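PDB 1F9V: kinesin-like protein KAR3, which probably acts as a microtubule motor, a kinesin-type ATPase whose nucleotide hydrolysis drives force production along microtubules. Local coordinates for residues A[176-181]-A[299-304]; A[216-221]-A[269-274]; A[279-284]-A[291-296]; A[304-307]-A[311-314]. The protein carries 2 engineered substitutions. All coordinates share one frame; numbering follows the deposited sequence.

The four contacts hang on two successive helices of the motor domain. Interactions 2 and 3 use helix 258-281, interactions 1 and 4 use helix 297-306, and interaction 3 folds back the loop between them. Interactions 3 and 4 are neighbours, their centres about 11 Å apart, and F293 CZ packs on T307 CG2 at 3.4 Å. Interaction 1 is tied to interaction 3 by a probable hydrogen bond of 2.6 Å from T299 OG1 to F293 O. Interaction 2 lies near the P-loop site, with the H218 side chain about 11 Å from the bound magnesium. Interaction 4 instead touches a second ADP, bound in a separate pocket that includes T312 and L313.

Interaction 1: A[176-181]-A[299-304]; sequences TTITNV and TYLLQY
T176 faces the last turn of the helix with both branches of its side chain, and the two do different work. With chi1 at -57°, CG2 is anti to the backbone N and reaches toward the carbonyl of L301, 3.7 Å from its O, while OG1 turns to the Y304 ring and lies 3.2 Å from CD2, approached obliquely. The close packing continues at I178, whose CD1 meets CD1 of L301 at 3.7 Å, the two side chains crossing at about a right angle; both branched chains also rest on I138. These residues join the hairpin of strands 167-170 and 175-178 to helix 297-306, elements that in other kinesins belong to the microtubule-facing side of the motor. The polar part is wetter. Here the helix is kinked, the amide of Y304 having lost its bond to the preceding turn, and one water takes up the slack: it accepts from Y304 N at 3.0 Å, donates to L301 O at 2.7 Å, and bonds to T176 OG1 at 2.7 Å. A hydroxyl suits this place because it can serve the water and H169 ND1 together; a valine there would probably leave both short of a partner. Beyond I178 a type II turn leads the chain away from the helix.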
loop_
_atom_site.group_PDB
_atom_site.type_symbol
_atom_site.label_atom_id
_atom_site.label_comp_id
_atom_site.label_asym_id
_atom_site.label_seq_id
_atom_site.Cartn_x
_atom_site.Cartn_y
_atom_site.Cartn_z
ATOM N N THR A 176 7.359 16.196 -5.236
ATOM C CA THR A 176 8.651 15.543 -5.141
ATOM C C THR A 176 8.994 14.816 -6.424
ATOM O O THR A 176 8.121 14.221 -7.056
ATOM C CB THR A 176 8.628 14.509 -3.990
ATOM O OG1 THR A 176 8.265 15.169 -2.775
ATOM C CG2 THR A 176 9.983 13.825 -3.835
ATOM N N THR A 177 10.265 14.873 -6.804
ATOM C CA THR A 177 10.747 14.182 -7.988
ATOM C C THR A 177 12.059 13.530 -7.593
ATOM O O THR A 177 12.633 13.860 -6.552
ATOM C CB THR A 177 10.999 15.148 -9.176
ATOM O OG1 THR A 177 12.084 16.028 -8.866
ATOM C CG2 THR A 177 9.761 15.971 -9.464
ATOM N N ILE A 178 12.514 12.590 -8.408
ATOM C CA ILE A 178 13.766 11.891 -8.153
ATOM C C ILE A 178 14.618 12.040 -9.397
ATOM O O ILE A 178 14.171 11.733 -10.496
ATOM C CB ILE A 178 13.547 10.382 -7.890
ATOM C CG1 ILE A 178 12.476 10.179 -6.812
ATOM C CG2 ILE A 178 14.861 9.735 -7.468
ATOM C CD1 ILE A 178 11.863 8.784 -6.836
ATOM N N THR A 179 15.848 12.501 -9.225
ATOM C CA THR A 179 16.727 12.704 -10.368
ATOM C C THR A 179 17.130 11.410 -11.065
ATOM O O THR A 179 17.320 10.365 -10.429
ATOM C CB THR A 179 17.999 13.457 -9.956
ATOM O OG1 THR A 179 18.778 12.635 -9.087
ATOM C CG2 THR A 179 17.644 14.739 -9.241
ATOM N N ASN A 180 17.238 11.499 -12.387
ATOM C CA ASN A 180 17.638 10.382 -13.230
ATOM C C ASN A 180 16.753 9.146 -13.145
ATOM O O ASN A 180 17.236 8.024 -13.276
ATOM C CB ASN A 180 19.086 10.010 -12.920
ATOM C CG ASN A 180 20.030 11.183 -13.106
ATOM O OD1 ASN A 180 19.986 11.871 -14.131
ATOM N ND2 ASN A 180 20.879 11.425 -12.112
ATOM N N VAL A 181 15.457 9.359 -12.927
ATOM C CA VAL A 181 14.504 8.262 -12.855
ATOM C C VAL A 181 13.573 8.386 -14.043
ATOM O O VAL A 181 12.943 9.423 -14.242
ATOM C CB VAL A 181 13.663 8.305 -11.568
ATOM C CG1 VAL A 181 12.438 7.394 -11.719
ATOM C CG2 VAL A 181 14.517 7.875 -10.378
ATOM N N THR A 299 9.512 6.902 3.660
ATOM C CA THR A 299 8.699 7.953 4.255
ATOM C C THR A 299 9.189 9.338 3.838
ATOM O O THR A 299 8.394 10.261 3.679
ATOM C CB THR A 299 8.658 7.859 5.812
ATOM O OG1 THR A 299 9.990 7.830 6.343
ATOM C CG2 THR A 299 7.917 6.590 6.248
ATOM N N TYR A 300 10.501 9.476 3.656
ATOM C CA TYR A 300 11.052 10.762 3.243
ATOM C C TYR A 300 10.600 11.069 1.818
ATOM O O TYR A 300 10.163 12.178 1.515
ATOM C CB TYR A 300 12.574 10.725 3.320
ATOM C CG TYR A 300 13.209 12.044 2.966
ATOM C CD1 TYR A 300 12.827 13.220 3.610
ATOM C CD2 TYR A 300 14.169 12.122 1.963
ATOM C CE1 TYR A 300 13.390 14.457 3.249
ATOM C CE2 TYR A 300 14.733 13.342 1.596
ATOM C CZ TYR A 300 14.340 14.499 2.241
ATOM O OH TYR A 300 14.877 15.703 1.847
ATOM N N LEU A 301 10.690 10.073 0.948
ATOM C CA LEU A 301 10.281 10.242 -0.438
ATOM C C LEU A 301 8.809 10.623 -0.553
ATOM O O LEU A 301 8.439 11.480 -1.358
ATOM C CB LEU A 301 10.516 8.946 -1.216
ATOM C CG LEU A 301 9.892 8.877 -2.618
ATOM C CD1 LEU A 301 10.645 9.810 -3.550
ATOM C CD2 LEU A 301 9.943 7.456 -3.158
ATOM N N LEU A 302 7.971 9.998 0.268
ATOM C CA LEU A 302 6.526 10.215 0.206
ATOM C C LEU A 302 5.905 11.238 1.144
ATOM O O LEU A 302 4.684 11.349 1.204
ATOM C CB LEU A 302 5.811 8.872 0.420
ATOM C CG LEU A 302 6.210 7.745 -0.531
ATOM C CD1 LEU A 302 5.523 6.434 -0.108
ATOM C CD2 LEU A 302 5.818 8.132 -1.959
ATOM N N GLN A 303 6.719 11.994 1.866
ATOM C CA GLN A 303 6.194 12.958 2.821
ATOM C C GLN A 303 5.067 13.879 2.346
ATOM O O GLN A 303 4.116 14.107 3.086
ATOM C CB GLN A 303 7.339 13.793 3.405
ATOM C CG GLN A 303 7.965 14.781 2.441
ATOM C CD GLN A 303 9.089 15.569 3.088
ATOM O OE1 GLN A 303 9.506 16.619 2.584
ATOM N NE2 GLN A 303 9.587 15.065 4.211
ATOM N N TYR A 304 5.157 14.410 1.126
ATOM C CA TYR A 304 4.107 15.301 0.633
ATOM C C TYR A 304 2.807 14.561 0.280
ATOM O O TYR A 304 1.742 15.175 0.196
ATOM C CB TYR A 304 4.597 16.083 -0.592
ATOM C CG TYR A 304 5.621 17.150 -0.276
ATOM C CD1 TYR A 304 5.580 17.851 0.932
ATOM C CD2 TYR A 304 6.632 17.461 -1.187
ATOM C CE1 TYR A 304 6.525 18.842 1.225
ATOM C CE2 TYR A 304 7.580 18.448 -0.908
ATOM C CZ TYR A 304 7.522 19.134 0.300
ATOM O OH TYR A 304 8.452 20.111 0.577
HETATM O O HOH W 1 6.689 13.568 -1.275
#

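Interaction 2: A[216-221]-A[269-274]; sequences ASHSIF and KSLSCL. Engineered in segment 216-221: A216 (natural residue Arg).
A buried polar contact joins H218, on strand 218-228 of the central sheet, to S270 on helix 258-281, which packs against it. The imidazole points at the helix and its NE2 forms a hydrogen bond of 2.7 Å with S270 OG, in which either atom could be the donor; the angle is 150°. The hydroxyl meets the ring at its edge, close to the ring plane, with S270 CB also in that plane. S270 presents OG this way because it is anti to the backbone N, chi1 -177°, and serine is short enough to let the helix lie near the imidazole. Beside this bond the apolar contact is slight: L271 CD2 approaches CE1 of H218 obliquely at 3.9 Å. H218 ends the SSRSH sequence of kinesin switch I, in which A216 is an engineered replacement for the natural arginine. Its ND1 pairs with the backbone N of A246, in the DLAGSE sequence of switch II. Histidine suits the place because two ring nitrogens, pointing different ways, let one side chain tie the strand to both the switch II loop and the helix, and the pair of bonds would hold the imidazole against rotation.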
loop_
_atom_site.group_PDB
_atom_site.type_symbol
_atom_site.label_atom_id
_atom_site.label_comp_id
_atom_site.label_asym_id
_atom_site.label_seq_id
_atom_site.Cartn_x
_atom_site.Cartn_y
_atom_site.Cartn_z
ATOM N N ALA A 216 12.275 -8.483 -0.681
ATOM C CA ALA A 216 13.102 -7.759 0.283
ATOM C C ALA A 216 13.197 -6.266 -0.025
ATOM O O ALA A 216 14.018 -5.556 0.550
ATOM C CB ALA A 216 14.499 -8.364 0.331
ATOM N N SER A 217 12.353 -5.784 -0.921
ATOM C CA SER A 217 12.383 -4.371 -1.261
ATOM C C SER A 217 10.986 -3.799 -1.362
ATOM O O SER A 217 10.002 -4.537 -1.455
ATOM C CB SER A 217 13.115 -4.161 -2.590
ATOM O OG SER A 217 12.388 -4.714 -3.668
ATOM N N HIS A 218 10.903 -2.475 -1.317
ATOM C CA HIS A 218 9.631 -1.790 -1.456
ATOM C C HIS A 218 9.537 -1.388 -2.921
ATOM O O HIS A 218 10.439 -0.735 -3.442
ATOM C CB HIS A 218 9.585 -0.517 -0.616
ATOM C CG HIS A 218 9.908 -0.720 0.828
ATOM N ND1 HIS A 218 9.431 -1.788 1.559
ATOM C CD2 HIS A 218 10.634 0.033 1.688
ATOM C CE1 HIS A 218 9.849 -1.681 2.807
ATOM N NE2 HIS A 218 10.581 -0.585 2.912
ATOM N N SER A 219 8.464 -1.787 -3.593
ATOM C CA SER A 219 8.277 -1.422 -4.989
ATOM C C SER A 219 7.215 -0.329 -4.996
ATOM O O SER A 219 6.149 -0.476 -4.392
ATOM C CB SER A 219 7.837 -2.644 -5.796
ATOM O OG SER A 219 8.830 -3.653 -5.718
ATOM N N ILE A 220 7.507 0.774 -5.674
ATOM C CA ILE A 220 6.590 1.906 -5.693
ATOM C C ILE A 220 6.200 2.364 -7.094
ATOM O O ILE A 220 7.053 2.766 -7.882
ATOM C CB ILE A 220 7.217 3.106 -4.925
ATOM C CG1 ILE A 220 7.690 2.639 -3.545
ATOM C CG2 ILE A 220 6.209 4.234 -4.780
ATOM C CD1 ILE A 220 9.101 3.040 -3.206
ATOM N N PHE A 221 4.907 2.287 -7.398
ATOM C CA PHE A 221 4.388 2.721 -8.693
ATOM C C PHE A 221 3.802 4.116 -8.466
ATOM O O PHE A 221 2.810 4.289 -7.755
ATOM C CB PHE A 221 3.311 1.743 -9.184
ATOM C CG PHE A 221 3.032 1.831 -10.658
ATOM C CD1 PHE A 221 2.146 2.779 -11.153
ATOM C CD2 PHE A 221 3.653 0.963 -11.553
ATOM C CE1 PHE A 221 1.882 2.867 -12.522
ATOM C CE2 PHE A 221 3.396 1.043 -12.925
ATOM C CZ PHE A 221 2.507 2.001 -13.406
ATOM N N LYS A 269 13.968 -1.557 10.062
ATOM C CA LYS A 269 13.958 -0.120 10.316
ATOM C C LYS A 269 12.933 0.613 9.455
ATOM O O LYS A 269 12.192 1.472 9.943
ATOM C CB LYS A 269 15.349 0.465 10.058
ATOM C CG LYS A 269 16.013 1.044 11.289
ATOM C CD LYS A 269 16.407 -0.050 12.268
ATOM C CE LYS A 269 17.702 -0.730 11.849
ATOM N NZ LYS A 269 17.661 -2.191 12.128
ATOM N N SER A 270 12.901 0.271 8.172
ATOM C CA SER A 270 11.989 0.905 7.231
ATOM C C SER A 270 10.523 0.656 7.590
ATOM O O SER A 270 9.721 1.587 7.617
ATOM C CB SER A 270 12.284 0.410 5.806
ATOM O OG SER A 270 11.451 1.062 4.867
ATOM N N LEU A 271 10.172 -0.596 7.872
ATOM C CA LEU A 271 8.787 -0.911 8.221
ATOM C C LEU A 271 8.410 -0.310 9.570
ATOM O O LEU A 271 7.291 0.170 9.755
ATOM C CB LEU A 271 8.568 -2.428 8.224
ATOM C CG LEU A 271 8.615 -3.082 6.836
ATOM C CD1 LEU A 271 8.333 -4.579 6.974
ATOM C CD2 LEU A 271 7.599 -2.423 5.893
ATOM N N SER A 272 9.349 -0.324 10.509
ATOM C CA SER A 272 9.102 0.246 11.824
ATOM C C SER A 272 8.822 1.744 11.695
ATOM O O SER A 272 7.882 2.277 12.293
ATOM C CB SER A 272 10.319 0.036 12.719
ATOM O OG SER A 272 10.203 0.812 13.895
ATOM N N CYS A 273 9.652 2.418 10.901
ATOM C CA CYS A 273 9.507 3.849 10.689
ATOM C C CYS A 273 8.171 4.163 10.013
ATOM O O CYS A 273 7.479 5.100 10.398
ATOM C CB CYS A 273 10.665 4.374 9.829
ATOM S SG CYS A 273 10.530 6.133 9.442
ATOM N N LEU A 274 7.813 3.382 9.001
ATOM C CA LEU A 274 6.548 3.605 8.307
ATOM C C LEU A 274 5.388 3.531 9.297
ATOM O O LEU A 274 4.509 4.390 9.304
ATOM C CB LEU A 274 6.357 2.566 7.200
ATOM C CG LEU A 274 5.030 2.640 6.435
ATOM C CD1 LEU A 274 4.923 3.970 5.697
ATOM C CD2 LEU A 274 4.940 1.482 5.464
#

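Interaction 3: A[279-284]-A[291-296]; sequences HALGQP and IPFRNS
I291 pushes its long branch toward A280 and L281, so that the loop leaving helix 258-281 folds back on the helix's own C-terminal turn. This is the part of the kinesin motor domain in which a helix, a loop and a second helix follow one another, the loop leading on to helix 297-306; in the family this region is part of the microtubule-binding surface. I291 CG1 is anti to the carbonyl carbon (chi1 -50°), which carries the branch toward the helix, where CG1 lies 4.1 Å from A280 CB. The small methyl of alanine suits this spot, since it allows the loop to come near without a longer side chain in the way. L281 and I291 cross at about a right angle, L281 CG lying 3.6 Å from I291 CD1. L281 also faces F293 from the opposite direction: its CD2 reaches CZ of the ring at 4.1 Å, an oblique approach. The same ring is covered on one face by I291 CG2, 3.6 Å above its plane and offset toward the rim. I291 thus uses both branches, one on the helix and the other on the phenylalanine, as a beta-branched residue can. L306 touches both L281 and F293, extending this apolar cluster to the next helix. F293 O accepts a hydrogen bond from T299 there, and S296 stands at that helix's N-cap. The bend that brings I291 and F293 together is an inverse gamma turn centred on P292, closed by F293 N donating to I291 O at 2.8 Å.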
loop_
_atom_site.group_PDB
_atom_site.type_symbol
_atom_site.label_atom_id
_atom_site.label_comp_id
_atom_site.label_asym_id
_atom_site.label_seq_id
_atom_site.Cartn_x
_atom_site.Cartn_y
_atom_site.Cartn_z
ATOM N N HIS A 279 1.134 6.069 12.232
ATOM C CA HIS A 279 0.460 6.140 13.522
ATOM C C HIS A 279 0.420 7.592 14.009
ATOM O O HIS A 279 -0.616 8.082 14.460
ATOM C CB HIS A 279 1.180 5.269 14.560
ATOM C CG HIS A 279 0.628 5.409 15.947
ATOM N ND1 HIS A 279 -0.420 4.645 16.411
ATOM C CD2 HIS A 279 0.961 6.247 16.957
ATOM C CE1 HIS A 279 -0.711 5.007 17.648
ATOM N NE2 HIS A 279 0.111 5.976 18.004
ATOM N N ALA A 280 1.552 8.279 13.912
ATOM C CA ALA A 280 1.620 9.661 14.357
ATOM C C ALA A 280 0.674 10.550 13.552
ATOM O O ALA A 280 -0.002 11.413 14.111
ATOM C CB ALA A 280 3.058 10.174 14.246
ATOM N N LEU A 281 0.617 10.329 12.243
ATOM C CA LEU A 281 -0.242 11.124 11.375
ATOM C C LEU A 281 -1.722 10.924 11.681
ATOM O O LEU A 281 -2.551 11.766 11.333
ATOM C CB LEU A 281 0.021 10.777 9.910
ATOM C CG LEU A 281 1.339 11.299 9.336
ATOM C CD1 LEU A 281 1.634 10.594 8.031
ATOM C CD2 LEU A 281 1.242 12.802 9.125
ATOM N N GLY A 282 -2.048 9.807 12.331
ATOM C CA GLY A 282 -3.434 9.514 12.663
ATOM C C GLY A 282 -3.835 10.019 14.041
ATOM O O GLY A 282 -4.968 9.798 14.488
ATOM N N GLN A 283 -2.908 10.704 14.716
ATOM C CA GLN A 283 -3.150 11.243 16.052
ATOM C C GLN A 283 -3.758 12.641 15.984
ATOM O O GLN A 283 -3.513 13.383 15.036
ATOM C CB GLN A 283 -1.838 11.285 16.838
ATOM C CG GLN A 283 -1.296 9.908 17.190
ATOM C CD GLN A 283 -2.332 9.030 17.870
ATOM O OE1 GLN A 283 -2.457 7.841 17.563
ATOM N NE2 GLN A 283 -3.085 9.614 18.799
ATOM N N PRO A 284 -4.567 13.019 17.006
ATOM C CA PRO A 284 -5.239 14.325 17.086
ATOM C C PRO A 284 -4.347 15.555 16.907
ATOM O O PRO A 284 -4.843 16.639 16.607
ATOM C CB PRO A 284 -5.942 14.289 18.466
ATOM C CG PRO A 284 -6.051 12.869 18.783
ATOM C CD PRO A 284 -4.890 12.172 18.161
ATOM N N ILE A 291 6.992 13.986 13.467
ATOM C CA ILE A 291 6.888 12.794 12.639
ATOM C C ILE A 291 8.239 12.516 11.972
ATOM O O ILE A 291 8.756 13.345 11.230
ATOM C CB ILE A 291 5.775 12.995 11.599
ATOM C CG1 ILE A 291 4.511 13.472 12.330
ATOM C CG2 ILE A 291 5.540 11.711 10.819
ATOM C CD1 ILE A 291 3.243 13.359 11.553
ATOM N N PRO A 292 8.819 11.329 12.225
ATOM C CA PRO A 292 10.120 10.915 11.675
ATOM C C PRO A 292 10.198 10.580 10.185
ATOM O O PRO A 292 10.748 9.546 9.812
ATOM C CB PRO A 292 10.494 9.714 12.540
ATOM C CG PRO A 292 9.175 9.104 12.883
ATOM C CD PRO A 292 8.227 10.271 13.066
ATOM N N PHE A 293 9.672 11.454 9.334
ATOM C CA PHE A 293 9.712 11.218 7.892
ATOM C C PHE A 293 11.129 10.950 7.393
ATOM O O PHE A 293 11.343 10.087 6.554
ATOM C CB PHE A 293 9.184 12.434 7.115
ATOM C CG PHE A 293 7.711 12.662 7.252
ATOM C CD1 PHE A 293 6.797 11.781 6.677
ATOM C CD2 PHE A 293 7.234 13.769 7.947
ATOM C CE1 PHE A 293 5.426 12.003 6.794
ATOM C CE2 PHE A 293 5.866 14.002 8.072
ATOM C CZ PHE A 293 4.960 13.116 7.495
ATOM N N ARG A 294 12.093 11.700 7.917
ATOM C CA ARG A 294 13.483 11.584 7.478
ATOM C C ARG A 294 14.224 10.334 7.932
ATOM O O ARG A 294 15.356 10.089 7.500
ATOM C CB ARG A 294 14.267 12.830 7.917
ATOM C CG ARG A 294 13.582 14.142 7.580
ATOM C CD ARG A 294 14.414 15.344 8.036
ATOM N NE ARG A 294 15.628 15.475 7.236
ATOM C CZ ARG A 294 15.727 16.202 6.129
ATOM N NH1 ARG A 294 14.682 16.877 5.666
ATOM N NH2 ARG A 294 16.870 16.227 5.465
ATOM N N ASN A 295 13.590 9.534 8.785
ATOM C CA ASN A 295 14.225 8.324 9.297
ATOM C C ASN A 295 14.258 7.141 8.335
ATOM O O ASN A 295 14.871 6.121 8.632
ATOM C CB ASN A 295 13.572 7.904 10.616
ATOM C CG ASN A 295 14.054 8.737 11.790
ATOM O OD1 ASN A 295 13.801 8.402 12.947
ATOM N ND2 ASN A 295 14.754 9.831 11.497
ATOM N N SER A 296 13.599 7.259 7.189
ATOM C CA SER A 296 13.632 6.183 6.209
ATOM C C SER A 296 13.462 6.767 4.810
ATOM O O SER A 296 12.861 7.829 4.632
ATOM C CB SER A 296 12.551 5.130 6.496
ATOM O OG SER A 296 11.296 5.505 5.964
#

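Interaction 4: A[304-307]-A[311-314]; sequences YSLT and KTLM. With ADP (adenosine-5'-diphosphate), chain D.
T312 meets L306 through its hydroxyl and the ligand through its backbone. OG1, set anti to the carbonyl carbon at chi1 -67°, lies 3.5 Å from L306 CD2, the two side chains crossing. A water bonded to T312 OG1 at 2.9 Å also donates a weak bond to L306 O, giving the buried hydroxyl a polar partner beside the leucine. The T312 carbonyl accepts from ADP N6 at 3.1 Å, with an N-H...O angle of 158°. Next along the strand, L313 CB packs 3.6 Å from ADP N1, and its CD1 lies 3.9 Å from ADP C2. A glycine at this point would take away that apolar wall, and the pyrimidine part of the adenine would probably be left less firmly placed. Farther out, L306 rests on I278, L281 and C87, while the backbone of T312 pairs with N4 and R6 of the adjacent parallel strand, which steadies its carbonyl. N4 OD1, R6 NH2 and E72 O also hydrogen-bond the ADP. The arrangement is that of an alpha/beta P-loop fold, a helix returning by a short turn to a parallel strand of the central sheet, with this ADP in a pocket distinct from the P-loop site.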
loop_
_atom_site.group_PDB
_atom_site.type_symbol
_atom_site.label_atom_id
_atom_site.label_comp_id
_atom_site.label_asym_id
_atom_site.label_seq_id
_atom_site.Cartn_x
_atom_site.Cartn_y
_atom_site.Cartn_z
ATOM N N TYR A 304 5.157 14.410 1.126
ATOM C CA TYR A 304 4.107 15.301 0.633
ATOM C C TYR A 304 2.807 14.561 0.280
ATOM O O TYR A 304 1.742 15.175 0.196
ATOM C CB TYR A 304 4.597 16.083 -0.592
ATOM C CG TYR A 304 5.621 17.150 -0.276
ATOM C CD1 TYR A 304 5.580 17.851 0.932
ATOM C CD2 TYR A 304 6.632 17.461 -1.187
ATOM C CE1 TYR A 304 6.525 18.842 1.225
ATOM C CE2 TYR A 304 7.580 18.448 -0.908
ATOM C CZ TYR A 304 7.522 19.134 0.300
ATOM O OH TYR A 304 8.452 20.111 0.577
ATOM N N SER A 305 2.901 13.250 0.065
ATOM C CA SER A 305 1.728 12.446 -0.268
ATOM C C SER A 305 1.160 11.803 0.996
ATOM O O SER A 305 0.171 11.070 0.943
ATOM C CB SER A 305 2.091 11.363 -1.291
ATOM O OG SER A 305 2.164 11.901 -2.605
ATOM N N LEU A 306 1.788 12.092 2.133
ATOM C CA LEU A 306 1.355 11.548 3.415
ATOM C C LEU A 306 0.815 12.652 4.314
ATOM O O LEU A 306 0.187 12.386 5.330
ATOM C CB LEU A 306 2.530 10.861 4.114
ATOM C CG LEU A 306 2.989 9.521 3.532
ATOM C CD1 LEU A 306 4.272 9.066 4.200
ATOM C CD2 LEU A 306 1.891 8.483 3.739
ATOM N N THR A 307 1.061 13.897 3.932
ATOM C CA THR A 307 0.620 15.029 4.726
ATOM C C THR A 307 -0.421 15.865 4.009
ATOM O O THR A 307 -0.792 15.572 2.876
ATOM C CB THR A 307 1.813 15.922 5.105
ATOM O OG1 THR A 307 2.547 16.270 3.925
ATOM C CG2 THR A 307 2.736 15.182 6.066
ATOM N N LYS A 311 -4.656 11.291 1.159
ATOM C CA LYS A 311 -5.417 10.148 1.662
ATOM C C LYS A 311 -4.550 8.906 1.608
ATOM O O LYS A 311 -3.968 8.589 0.576
ATOM C CB LYS A 311 -6.674 9.947 0.823
ATOM C CG LYS A 311 -7.574 11.161 0.811
ATOM C CD LYS A 311 -8.757 10.958 -0.116
ATOM C CE LYS A 311 -9.692 12.147 -0.069
ATOM N NZ LYS A 311 -11.100 11.704 0.144
ATOM N N THR A 312 -4.468 8.202 2.731
ATOM C CA THR A 312 -3.648 7.007 2.806
ATOM C C THR A 312 -4.451 5.771 3.176
ATOM O O THR A 312 -5.329 5.828 4.032
ATOM C CB THR A 312 -2.526 7.196 3.842
ATOM O OG1 THR A 312 -1.621 8.200 3.365
ATOM C CG2 THR A 312 -1.767 5.891 4.070
ATOM N N LEU A 313 -4.135 4.664 2.514
ATOM C CA LEU A 313 -4.791 3.394 2.781
ATOM C C LEU A 313 -3.725 2.342 3.054
ATOM O O LEU A 313 -2.848 2.106 2.222
ATOM C CB LEU A 313 -5.641 2.954 1.582
ATOM C CG LEU A 313 -6.097 1.486 1.597
ATOM C CD1 LEU A 313 -6.995 1.237 2.807
ATOM C CD2 LEU A 313 -6.837 1.164 0.301
ATOM N N MET A 314 -3.785 1.736 4.235
ATOM C CA MET A 314 -2.852 0.672 4.589
ATOM C C MET A 314 -3.625 -0.610 4.286
ATOM O O MET A 314 -4.737 -0.800 4.773
ATOM C CB MET A 314 -2.478 0.732 6.075
ATOM C CG MET A 314 -2.007 2.111 6.552
ATOM S SD MET A 314 -0.489 2.683 5.732
ATOM C CE MET A 314 0.675 1.301 6.142
HETATM P PB ADP D . -16.795 8.429 3.770
HETATM O O1B ADP D . -17.103 9.160 5.038
HETATM O O2B ADP D . -15.416 7.572 3.907
HETATM O O3B ADP D . -17.933 7.549 3.367
HETATM P PA ADP D . -15.149 10.069 2.034
HETATM O O1A ADP D . -15.425 11.429 1.537
HETATM O O2A ADP D . -14.136 10.068 3.107
HETATM O O3A ADP D . -16.483 9.456 2.630
HETATM O "O5'" ADP D . -14.786 9.057 0.836
HETATM C "C5'" ADP D . -15.707 8.014 0.501
HETATM C "C4'" ADP D . -15.014 6.769 -0.053
HETATM O "O4'" ADP D . -13.710 7.024 -0.635
HETATM C "C3'" ADP D . -14.832 5.690 0.993
HETATM O "O3'" ADP D . -15.972 4.826 1.124
HETATM C "C2'" ADP D . -13.585 4.960 0.563
HETATM O "O2'" ADP D . -13.869 3.841 -0.295
HETATM C "C1'" ADP D . -12.757 6.062 -0.095
HETATM N N9 ADP D . -11.725 6.654 0.855
HETATM C C8 ADP D . -11.714 7.895 1.377
HETATM N N7 ADP D . -10.624 8.041 2.154
HETATM C C5 ADP D . -9.938 6.918 2.132
HETATM C C6 ADP D . -8.740 6.442 2.706
HETATM N N6 ADP D . -8.000 7.232 3.508
HETATM N N1 ADP D . -8.318 5.157 2.453
HETATM C C2 ADP D . -9.018 4.321 1.655
HETATM N N3 ADP D . -10.161 4.765 1.095
HETATM C C4 ADP D . -10.649 6.021 1.299
HETATM O O HOH W 2 -2.576 10.610 4.574
#